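Local coordinates for folylpolyglutamate synthase protein FOLC (Mycobacterium tuberculosis, PDB 2VOS) that probably catalyses the ATP-dependent addition of glutamate to dihydropteroate, giving dihydrofolate, and the lengthening of polyglutamate tails on tetrahydrofolate, at residues A[436-440]-A[477-482]; A[378-382]-A[469-474]; A[123-127]-A[157-162]; A[152-156]-A[181-185]. All blocks are in the same frame, centred on the assembly; numbering follows the deposited sequence.

In the fold
The four contacts form two touching pairs. Contacts 1 and 2, with centres about 11 Å apart, share helix 472-481 and meet where A439 CB packs on V378 CG1 (3.6 Å); contact 2 lies at the ends of strands 374-379 and 464-469, and contact 1 is packed on the same sheet. Contacts 3 and 4 share helix 151-165, with centres about 12 Å apart, and touch where F160 CZ lies 4.0 Å from T184 O. Between the pairs, the nearest atoms of contacts 2 and 4 are about 12 Å apart. Both approach the nucleotide: the T469 side chain is about 6 Å from ADP and that of F152 about 11 Å. Contact 3 lies away from the known sites.

Contact 1 (A[436-440]-A[477-482]); sequences LRDAI and AARTLF
L436 and I440 both reach L481 and are themselves joined by the shortest polar bond here, I440 N to L436 O at 2.9 Å, an ordinary helix bond. No hydrogen bond crosses between 436-440 and 477-482. The short helix axes approach to 11.1 Å at a signed crossing angle of -73°, and the contact is made by side chains. L436 reaches across with one branch: with CG anti to the backbone N (chi1 -171°), it sends CD2 to A477 CB at 3.6 Å. The same methyl lies against the backbone at A478, 3.5 Å from its N, and also meets L481 CD1 at 3.9 Å. L481 uses its two branches differently. CD1 is shared between L436 and I440 CD1, the latter side chain sliding past it in the opposite direction; CD2 lies at the edge of the R437 guanidinium, near its plane, with NH2 3.5 Å away. Farther along, I440 CD1 approaches F482 CE2 obliquely at 4.4 Å. I468 of strand 464-469 touches I440, A478 and F482, so both helix segments rest on the same sheet. Since the interface is mainly apolar side-chain packing with an arginine at its exposed margin, it is held by shape and burial of apolar surface, and directional bonding within it stays inside each helix.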
loop_
_atom_site.group_PDB
_atom_site.type_symbol
_atom_site.label_atom_id
_atom_site.label_comp_id
_atom_site.label_asym_id
_atom_site.label_seq_id
_atom_site.Cartn_x
_atom_site.Cartn_y
_atom_site.Cartn_z
ATOM N N LEU A 436 21.479 5.195 4.637
ATOM C CA LEU A 436 20.609 6.049 3.896
ATOM C C LEU A 436 20.980 7.524 3.943
ATOM O O LEU A 436 20.879 8.242 2.920
ATOM C CB LEU A 436 19.174 5.834 4.404
ATOM C CG LEU A 436 18.122 6.514 3.566
ATOM C CD1 LEU A 436 18.172 5.977 2.146
ATOM C CD2 LEU A 436 16.694 6.297 4.171
ATOM N N ARG A 437 21.354 8.025 5.121
ATOM C CA ARG A 437 21.753 9.412 5.197
ATOM C C ARG A 437 22.993 9.651 4.346
ATOM O O ARG A 437 23.062 10.617 3.607
ATOM C CB ARG A 437 22.016 9.816 6.653
ATOM C CG ARG A 437 22.309 11.311 6.860
ATOM C CD ARG A 437 22.401 11.650 8.386
ATOM N NE ARG A 437 21.247 11.088 9.117
ATOM C CZ ARG A 437 21.035 11.226 10.426
ATOM N NH1 ARG A 437 21.906 11.918 11.179
ATOM N NH2 ARG A 437 19.962 10.673 10.996
ATOM N N ASP A 438 23.982 8.778 4.454
ATOM C CA ASP A 438 25.152 8.881 3.585
ATOM C C ASP A 438 24.736 8.865 2.081
ATOM O O ASP A 438 25.277 9.641 1.272
ATOM C CB ASP A 438 26.126 7.719 3.848
ATOM C CG ASP A 438 27.010 7.905 5.126
ATOM O OD1 ASP A 438 26.853 8.877 5.920
ATOM O OD2 ASP A 438 27.894 7.027 5.298
ATOM N N ALA A 439 23.835 7.955 1.713
ATOM C CA ALA A 439 23.433 7.762 0.320
ATOM C C ALA A 439 22.792 9.033 -0.195
ATOM O O ALA A 439 23.110 9.475 -1.295
ATOM C CB ALA A 439 22.472 6.636 0.163
ATOM N N ILE A 440 21.951 9.659 0.624
ATOM C CA ILE A 440 21.367 10.932 0.202
ATOM C C ILE A 440 22.442 12.022 0.009
ATOM O O ILE A 440 22.322 12.911 -0.868
ATOM C CB ILE A 440 20.206 11.390 1.112
ATOM C CG1 ILE A 440 19.024 10.419 0.953
ATOM C CG2 ILE A 440 19.736 12.799 0.721
ATOM C CD1 ILE A 440 18.074 10.391 2.116
ATOM N N ALA A 477 11.962 5.296 5.952
ATOM C CA ALA A 477 13.126 5.852 6.698
ATOM C C ALA A 477 13.480 7.242 6.203
ATOM O O ALA A 477 13.782 8.135 6.965
ATOM C CB ALA A 477 14.385 4.919 6.617
ATOM N N ALA A 478 13.430 7.421 4.897
ATOM C CA ALA A 478 13.680 8.705 4.281
ATOM C C ALA A 478 12.617 9.715 4.714
ATOM O O ALA A 478 12.962 10.879 4.973
ATOM C CB ALA A 478 13.721 8.559 2.720
ATOM N N ARG A 479 11.348 9.301 4.818
ATOM C CA ARG A 479 10.326 10.217 5.181
ATOM C C ARG A 479 10.621 10.796 6.608
ATOM O O ARG A 479 10.407 12.003 6.895
ATOM C CB ARG A 479 8.944 9.538 5.093
ATOM C CG ARG A 479 7.786 10.562 5.060
ATOM C CD ARG A 479 6.428 9.887 4.616
ATOM N NE ARG A 479 5.456 10.909 4.225
ATOM C CZ ARG A 479 4.692 11.589 5.069
ATOM N NH1 ARG A 479 4.750 11.357 6.378
ATOM N NH2 ARG A 479 3.870 12.532 4.602
ATOM N N THR A 480 11.088 9.935 7.510
ATOM C CA THR A 480 11.463 10.332 8.856
ATOM C C THR A 480 12.720 11.248 8.842
ATOM O O THR A 480 12.772 12.244 9.554
ATOM C CB THR A 480 11.708 9.068 9.685
ATOM O OG1 THR A 480 10.458 8.388 9.914
ATOM C CG2 THR A 480 12.392 9.397 11.025
ATOM N N LEU A 481 13.722 10.931 8.035
ATOM C CA LEU A 481 14.859 11.823 7.841
ATOM C C LEU A 481 14.443 13.237 7.409
ATOM O O LEU A 481 15.058 14.227 7.827
ATOM C CB LEU A 481 15.854 11.256 6.823
ATOM C CG LEU A 481 16.604 9.994 7.291
ATOM C CD1 LEU A 481 17.541 9.479 6.167
ATOM C CD2 LEU A 481 17.376 10.254 8.652
ATOM N N PHE A 482 13.408 13.338 6.576
ATOM C CA PHE A 482 12.939 14.635 6.111
ATOM C C PHE A 482 11.959 15.280 7.075
ATOM O O PHE A 482 11.401 16.325 6.787
ATOM C CB PHE A 482 12.333 14.479 4.695
ATOM C CG PHE A 482 13.382 14.515 3.620
ATOM C CD1 PHE A 482 13.833 15.732 3.163
ATOM C CD2 PHE A 482 13.940 13.344 3.094
ATOM C CE1 PHE A 482 14.775 15.808 2.225
ATOM C CE2 PHE A 482 14.879 13.404 2.157
ATOM C CZ PHE A 482 15.334 14.654 1.727
#

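Contact 2 (A[378-382]-A[469-474]); sequences VLSVL and TGSVVT
The flat carbonyl group of S380 faces the loop and first helical residues 470-474: T474 OG1 donates to S380 O from above the carbonyl plane, 37° out of it, at 2.7 Å. S471 CB also lies close to this oxygen, 3.4 Å away, and G470 CA makes a CA-H...O contact with it. The V378 carbonyl is met differently, end-on, by T469 N at 2.9 Å with a C=O...N angle of 176°. A weak bond from S380 N to T469 O (3.4 Å) continues this parallel pairing, in which L379 bridges T469. Beyond it the direct pairing stops, although V381 stays close to G470, and a water joins L382 N to G470 O. Lacking a side chain, G470 lets S380 O lie against its backbone at a positive phi (118°). S471 then serves as the N-cap of helix 472-481: its OG accepts from V473 N at 3.1 Å, while L382 CG packs on that hydroxyl at 3.6 Å. T474 OG1 has a second partner in N406 ND2, and T469 OG1 is bonded to the backbone O of D351, an ADP-binding residue. The T469 side chain is about 6 Å from ADP, and that of S471 about 5 Å from that of H354, a magnesium ligand. The buried contact thus lies where neighbouring parallel strands 374-379 and 464-469 end and helix 472-481 begins; helix 387-394 touches L379 and T469, whereas helix 436-451 packs on V378.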
loop_
_atom_site.group_PDB
_atom_site.type_symbol
_atom_site.label_atom_id
_atom_site.label_comp_id
_atom_site.label_asym_id
_atom_site.label_seq_id
_atom_site.Cartn_x
_atom_site.Cartn_y
_atom_site.Cartn_z
ATOM N N VAL A 378 18.275 6.498 -5.170
ATOM C CA VAL A 378 18.922 6.071 -3.934
ATOM C C VAL A 378 18.090 4.878 -3.652
ATOM O O VAL A 378 16.838 4.982 -3.543
ATOM C CB VAL A 378 18.825 7.117 -2.766
ATOM C CG1 VAL A 378 19.180 6.522 -1.344
ATOM C CG2 VAL A 378 19.743 8.312 -3.039
ATOM N N LEU A 379 18.766 3.725 -3.553
ATOM C CA LEU A 379 18.055 2.470 -3.573
ATOM C C LEU A 379 18.454 1.504 -2.460
ATOM O O LEU A 379 19.644 1.278 -2.216
ATOM C CB LEU A 379 18.342 1.823 -4.950
ATOM C CG LEU A 379 17.559 0.578 -5.354
ATOM C CD1 LEU A 379 16.180 0.935 -5.861
ATOM C CD2 LEU A 379 18.368 -0.168 -6.455
ATOM N N SER A 380 17.477 0.923 -1.796
ATOM C CA SER A 380 17.684 -0.250 -0.965
ATOM C C SER A 380 16.443 -1.132 -1.106
ATOM O O SER A 380 15.272 -0.663 -1.064
ATOM C CB SER A 380 17.866 0.137 0.510
ATOM O OG SER A 380 17.841 -1.006 1.352
ATOM N N VAL A 381 16.696 -2.429 -1.257
ATOM C CA VAL A 381 15.643 -3.347 -1.650
ATOM C C VAL A 381 15.684 -4.535 -0.730
ATOM O O VAL A 381 16.767 -4.985 -0.337
ATOM C CB VAL A 381 15.806 -3.805 -3.145
ATOM C CG1 VAL A 381 14.700 -4.772 -3.550
ATOM C CG2 VAL A 381 15.745 -2.579 -4.117
ATOM N N LEU A 382 14.517 -5.070 -0.392
ATOM C CA LEU A 382 14.493 -6.301 0.421
ATOM C C LEU A 382 14.858 -7.576 -0.401
ATOM O O LEU A 382 14.669 -7.611 -1.604
ATOM C CB LEU A 382 13.166 -6.437 1.160
ATOM C CG LEU A 382 12.817 -5.178 1.982
ATOM C CD1 LEU A 382 11.596 -5.483 2.754
ATOM C CD2 LEU A 382 13.923 -4.714 2.920
ATOM N N THR A 469 13.939 5.023 -3.291
ATOM C CA THR A 469 12.924 4.002 -3.552
ATOM C C THR A 469 13.490 2.585 -3.315
ATOM O O THR A 469 14.654 2.421 -2.850
ATOM C CB THR A 469 12.413 4.175 -5.017
ATOM O OG1 THR A 469 11.287 3.349 -5.246
ATOM C CG2 THR A 469 13.530 3.783 -6.091
ATOM N N GLY A 470 12.672 1.564 -3.602
ATOM C CA GLY A 470 13.199 0.183 -3.601
ATOM C C GLY A 470 12.490 -0.666 -2.557
ATOM O O GLY A 470 12.459 -1.923 -2.663
ATOM N N SER A 471 11.892 0.006 -1.569
ATOM C CA SER A 471 11.240 -0.664 -0.473
ATOM C C SER A 471 10.342 0.320 0.260
ATOM O O SER A 471 10.593 1.534 0.285
ATOM C CB SER A 471 12.322 -1.233 0.460
ATOM O OG SER A 471 11.780 -1.763 1.642
ATOM N N VAL A 472 9.311 -0.200 0.907
ATOM C CA VAL A 472 8.556 0.591 1.882
ATOM C C VAL A 472 9.453 1.157 2.981
ATOM O O VAL A 472 9.334 2.322 3.384
ATOM C CB VAL A 472 7.439 -0.285 2.551
ATOM C CG1 VAL A 472 6.693 0.540 3.586
ATOM C CG2 VAL A 472 6.478 -0.756 1.460
ATOM N N VAL A 473 10.397 0.343 3.432
ATOM C CA VAL A 473 11.265 0.726 4.527
ATOM C C VAL A 473 12.223 1.873 4.112
ATOM O O VAL A 473 12.532 2.791 4.916
ATOM C CB VAL A 473 12.090 -0.504 4.999
ATOM C CG1 VAL A 473 13.098 -0.085 6.083
ATOM C CG2 VAL A 473 11.156 -1.624 5.528
ATOM N N THR A 474 12.647 1.842 2.858
ATOM C CA THR A 474 13.561 2.849 2.314
ATOM C C THR A 474 12.801 4.186 2.265
ATOM O O THR A 474 13.286 5.233 2.719
ATOM C CB THR A 474 14.012 2.498 0.857
ATOM O OG1 THR A 474 14.581 1.165 0.785
ATOM C CG2 THR A 474 15.103 3.523 0.333
HETATM O O HOH W 1 11.885 -4.102 -1.157
#

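Contact 3 (A[123-127]-A[157-162]); sequences TYREI and AMAFAA
Two helices, 117-140 and 151-165, cross almost at a right angle here (96° between the short axes, 9.5 Å apart), with T123, Y124 and I127 laid over A157, M158 and A161. At the closest backbone approach T123 CG2 presses on M158 O at 3.3 Å, its OG1 being turned back to Q119 O within its own helix. M158 is a selenomethionine. Its SE sits at the edge of the Y124 ring, 5.4 Å from the centroid, in a Met-aromatic contact, and touches Y124 CB at 4.0 Å; a bend at the last torsion (60°) brings CE against the same CB. I127 forks over the other helix: CD1 reaches A157 CB and M158 CG, 3.8 and 3.7 Å away, and CG2 meets A161 CB at 3.8 Å. V30, L33 and L34 of helix 23-34 pack on Y124, and I108 of strand 108-110 on M158. E126 lies at the solvent side, its OE2 4.0 Å from A161 CB and close to the like-charged D165. With no hydrogen bond crossing, this buried crossing holds by apolar packing, with the selenium of the selenomethionine beside the ring.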
loop_
_atom_site.group_PDB
_atom_site.type_symbol
_atom_site.label_atom_id
_atom_site.label_comp_id
_atom_site.label_asym_id
_atom_site.label_seq_id
_atom_site.Cartn_x
_atom_site.Cartn_y
_atom_site.Cartn_z
ATOM N N THR A 123 -5.162 0.122 23.057
ATOM C CA THR A 123 -5.809 -0.943 22.278
ATOM C C THR A 123 -5.107 -2.281 22.487
ATOM O O THR A 123 -5.753 -3.279 22.724
ATOM C CB THR A 123 -5.891 -0.564 20.780
ATOM O OG1 THR A 123 -6.625 0.663 20.684
ATOM C CG2 THR A 123 -6.630 -1.610 19.974
ATOM N N TYR A 124 -3.785 -2.282 22.443
ATOM C CA TYR A 124 -3.015 -3.493 22.687
ATOM C C TYR A 124 -3.302 -4.012 24.121
ATOM O O TYR A 124 -3.631 -5.190 24.321
ATOM C CB TYR A 124 -1.510 -3.199 22.529
ATOM C CG TYR A 124 -0.700 -4.371 22.981
ATOM C CD1 TYR A 124 -0.594 -5.510 22.176
ATOM C CD2 TYR A 124 -0.092 -4.379 24.212
ATOM C CE1 TYR A 124 0.097 -6.617 22.584
ATOM C CE2 TYR A 124 0.609 -5.450 24.629
ATOM C CZ TYR A 124 0.699 -6.587 23.823
ATOM O OH TYR A 124 1.398 -7.703 24.266
ATOM N N ARG A 125 -3.214 -3.129 25.117
ATOM C CA ARG A 125 -3.431 -3.527 26.496
ATOM C C ARG A 125 -4.819 -4.096 26.681
ATOM O O ARG A 125 -5.019 -5.059 27.417
ATOM C CB ARG A 125 -3.285 -2.342 27.437
ATOM C CG ARG A 125 -1.852 -1.803 27.654
ATOM C CD ARG A 125 -1.899 -0.880 28.909
ATOM N NE ARG A 125 -0.577 -0.590 29.459
ATOM C CZ ARG A 125 0.025 -1.354 30.369
ATOM N NH1 ARG A 125 -0.585 -2.455 30.830
ATOM N NH2 ARG A 125 1.237 -1.019 30.818
ATOM N N GLU A 126 -5.815 -3.504 26.034
ATOM C CA GLU A 126 -7.174 -4.004 26.243
ATOM C C GLU A 126 -7.379 -5.407 25.662
ATOM O O GLU A 126 -8.055 -6.218 26.296
ATOM C CB GLU A 126 -8.232 -3.029 25.745
ATOM C CG GLU A 126 -8.790 -3.336 24.393
ATOM C CD GLU A 126 -9.805 -2.252 23.957
ATOM O OE1 GLU A 126 -10.322 -1.540 24.832
ATOM O OE2 GLU A 126 -10.070 -2.108 22.764
ATOM N N ILE A 127 -6.791 -5.728 24.495
ATOM C CA ILE A 127 -6.904 -7.100 24.002
ATOM C C ILE A 127 -5.866 -8.095 24.553
ATOM O O ILE A 127 -6.094 -9.312 24.498
ATOM C CB ILE A 127 -6.969 -7.203 22.484
ATOM C CG1 ILE A 127 -5.618 -6.882 21.859
ATOM C CG2 ILE A 127 -8.110 -6.295 21.901
ATOM C CD1 ILE A 127 -5.553 -7.397 20.385
ATOM N N ALA A 157 -6.134 -7.751 14.991
ATOM C CA ALA A 157 -7.118 -7.768 16.039
ATOM C C ALA A 157 -7.241 -6.399 16.702
ATOM O O ALA A 157 -8.337 -5.938 17.025
ATOM C CB ALA A 157 -6.767 -8.847 17.093
HETATM N N MSE A 158 -6.105 -5.761 16.924
HETATM C CA MSE A 158 -6.136 -4.391 17.423
HETATM C C MSE A 158 -6.956 -3.458 16.542
HETATM O O MSE A 158 -7.749 -2.645 17.052
HETATM C CB MSE A 158 -4.696 -3.847 17.587
HETATM C CG MSE A 158 -3.941 -4.488 18.750
HETATM SE SE MSE A 158 -2.040 -3.965 18.623
HETATM C CE MSE A 158 -2.188 -2.043 18.736
ATOM N N ALA A 159 -6.765 -3.518 15.216
ATOM C CA ALA A 159 -7.505 -2.607 14.334
ATOM C C ALA A 159 -9.029 -2.882 14.528
ATOM O O ALA A 159 -9.876 -1.928 14.678
ATOM C CB ALA A 159 -7.082 -2.828 12.870
ATOM N N PHE A 160 -9.402 -4.159 14.482
ATOM C CA PHE A 160 -10.816 -4.522 14.558
ATOM C C PHE A 160 -11.435 -4.103 15.888
ATOM O O PHE A 160 -12.596 -3.677 15.902
ATOM C CB PHE A 160 -11.055 -6.044 14.346
ATOM C CG PHE A 160 -10.756 -6.530 12.943
ATOM C CD1 PHE A 160 -11.001 -5.703 11.842
ATOM C CD2 PHE A 160 -10.258 -7.807 12.715
ATOM C CE1 PHE A 160 -10.728 -6.107 10.541
ATOM C CE2 PHE A 160 -10.026 -8.259 11.362
ATOM C CZ PHE A 160 -10.253 -7.393 10.290
ATOM N N ALA A 161 -10.690 -4.281 16.987
ATOM C CA ALA A 161 -11.166 -3.846 18.345
ATOM C C ALA A 161 -11.310 -2.321 18.354
ATOM O O ALA A 161 -12.290 -1.745 18.859
ATOM C CB ALA A 161 -10.135 -4.279 19.400
ATOM N N ALA A 162 -10.307 -1.638 17.815
ATOM C CA ALA A 162 -10.320 -0.182 17.859
ATOM C C ALA A 162 -11.503 0.322 17.017
ATOM O O ALA A 162 -12.121 1.366 17.342
ATOM C CB ALA A 162 -9.001 0.362 17.274
#

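Contact 4 (A[152-156]-A[181-185]); sequences FEVLT and WDATN
A helix packs here on a loop built from an Asx turn and a type I beta turn: the start of helix 151-165 meets 181-185, in the loop that follows strand 170-174 and precedes strand 191-194 in the Mur ligase middle domain. A183 is the loop residue that points at the helix. Its CB lies 3.8 Å from E153 CG and 3.9 Å from F152 CD2, with T156 OG1 only slightly farther off. The F152 ring, swung out with CG anti to the backbone N (chi1 -170°), crosses the D182 side chain at about a right angle; ring and carboxylate planes are 49° apart, and CE2 approaches OD1 to 3.5 Å. T156 OG1 lies over one face of this ring, offset toward its rim, and donates to F152 O at 2.9 Å. That oxygen also takes the helix bond from T156 N, on the opposite face of its plane. T156 CG2 meanwhile rests on T184 CA and CG2. E153 OE2 forms a salt bridge with R49. D182 OD1 bonds M177 N and OD2 bonds G176 N, tying the turn to the residues just after strand 170-174. The D182 side chain is about 8 Å from that of ADP-binding K75, and F152 about 9 Å from a bound cobalt ion. T184 OG1, also bonded to H68 NE2, is an additional donor to D182 OD2, though doubtfully short; the Asx turn itself is T184 N to D182 OD2, 3.0 Å, arriving 52° out of the carboxylate plane.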
loop_
_atom_site.group_PDB
_atom_site.type_symbol
_atom_site.label_atom_id
_atom_site.label_comp_id
_atom_site.label_asym_id
_atom_site.label_seq_id
_atom_site.Cartn_x
_atom_site.Cartn_y
_atom_site.Cartn_z
ATOM N N PHE A 152 1.326 -9.737 12.948
ATOM C CA PHE A 152 0.258 -9.297 12.087
ATOM C C PHE A 152 -1.140 -9.680 12.629
ATOM O O PHE A 152 -2.109 -8.865 12.587
ATOM C CB PHE A 152 0.444 -9.755 10.612
ATOM C CG PHE A 152 -0.561 -9.075 9.673
ATOM C CD1 PHE A 152 -0.526 -7.676 9.504
ATOM C CD2 PHE A 152 -1.575 -9.806 9.040
ATOM C CE1 PHE A 152 -1.441 -7.012 8.677
ATOM C CE2 PHE A 152 -2.494 -9.163 8.223
ATOM C CZ PHE A 152 -2.447 -7.760 8.034
ATOM N N GLU A 153 -1.286 -10.900 13.138
ATOM C CA GLU A 153 -2.567 -11.293 13.737
ATOM C C GLU A 153 -2.986 -10.339 14.872
ATOM O O GLU A 153 -4.117 -9.885 14.931
ATOM C CB GLU A 153 -2.477 -12.732 14.235
ATOM C CG GLU A 153 -2.595 -13.709 13.093
ATOM C CD GLU A 153 -2.264 -15.156 13.514
ATOM O OE1 GLU A 153 -1.868 -15.397 14.664
ATOM O OE2 GLU A 153 -2.408 -16.059 12.683
ATOM N N VAL A 154 -2.057 -10.018 15.750
ATOM C CA VAL A 154 -2.335 -9.100 16.835
ATOM C C VAL A 154 -2.662 -7.680 16.326
ATOM O O VAL A 154 -3.627 -7.067 16.811
ATOM C CB VAL A 154 -1.183 -9.084 17.864
ATOM C CG1 VAL A 154 -1.504 -8.076 18.959
ATOM C CG2 VAL A 154 -1.000 -10.503 18.462
ATOM N N LEU A 155 -1.878 -7.151 15.371
ATOM C CA LEU A 155 -2.194 -5.843 14.811
ATOM C C LEU A 155 -3.587 -5.832 14.207
ATOM O O LEU A 155 -4.341 -4.867 14.336
ATOM C CB LEU A 155 -1.188 -5.461 13.734
ATOM C CG LEU A 155 0.212 -5.141 14.209
ATOM C CD1 LEU A 155 1.222 -5.087 12.984
ATOM C CD2 LEU A 155 0.215 -3.858 15.049
ATOM N N THR A 156 -3.954 -6.929 13.557
ATOM C CA THR A 156 -5.227 -6.978 12.860
ATOM C C THR A 156 -6.334 -7.000 13.907
ATOM O O THR A 156 -7.326 -6.302 13.766
ATOM C CB THR A 156 -5.287 -8.197 11.963
ATOM O OG1 THR A 156 -4.349 -7.992 10.883
ATOM C CG2 THR A 156 -6.734 -8.409 11.375
ATOM N N TRP A 181 -5.918 -16.695 3.179
ATOM C CA TRP A 181 -5.457 -17.145 4.505
ATOM C C TRP A 181 -4.870 -15.995 5.291
ATOM O O TRP A 181 -4.150 -16.229 6.254
ATOM C CB TRP A 181 -4.450 -18.307 4.411
ATOM C CG TRP A 181 -5.058 -19.506 3.671
ATOM C CD1 TRP A 181 -6.050 -20.366 4.121
ATOM C CD2 TRP A 181 -4.777 -19.906 2.337
ATOM N NE1 TRP A 181 -6.346 -21.299 3.159
ATOM C CE2 TRP A 181 -5.605 -21.015 2.043
ATOM C CE3 TRP A 181 -3.880 -19.460 1.379
ATOM C CZ2 TRP A 181 -5.560 -21.671 0.837
ATOM C CZ3 TRP A 181 -3.853 -20.109 0.167
ATOM C CH2 TRP A 181 -4.673 -21.207 -0.091
ATOM N N ASP A 182 -5.199 -14.754 4.904
ATOM C CA ASP A 182 -4.666 -13.566 5.594
ATOM C C ASP A 182 -5.485 -13.348 6.883
ATOM O O ASP A 182 -6.686 -13.622 6.896
ATOM C CB ASP A 182 -4.827 -12.314 4.679
ATOM C CG ASP A 182 -4.209 -11.089 5.287
ATOM O OD1 ASP A 182 -2.949 -11.088 5.376
ATOM O OD2 ASP A 182 -4.982 -10.203 5.756
ATOM N N ALA A 183 -4.868 -12.808 7.934
ATOM C CA ALA A 183 -5.553 -12.585 9.208
ATOM C C ALA A 183 -6.804 -11.687 9.065
ATOM O O ALA A 183 -7.726 -11.805 9.860
ATOM C CB ALA A 183 -4.551 -11.963 10.284
ATOM N N THR A 184 -6.850 -10.819 8.050
ATOM C CA THR A 184 -8.003 -9.914 7.904
ATOM C C THR A 184 -9.216 -10.679 7.373
ATOM O O THR A 184 -10.323 -10.144 7.355
ATOM C CB THR A 184 -7.708 -8.755 6.863
ATOM O OG1 THR A 184 -7.339 -9.315 5.583
ATOM C CG2 THR A 184 -6.525 -7.877 7.360
ATOM N N ASN A 185 -9.009 -11.918 6.925
ATOM C CA ASN A 185 -10.075 -12.584 6.165
ATOM C C ASN A 185 -11.122 -13.248 7.093
ATOM O O ASN A 185 -11.503 -14.379 6.888
ATOM C CB ASN A 185 -9.490 -13.581 5.168
ATOM C CG ASN A 185 -10.483 -13.962 4.076
ATOM O OD1 ASN A 185 -11.350 -13.160 3.725
ATOM N ND2 ASN A 185 -10.353 -15.167 3.531
#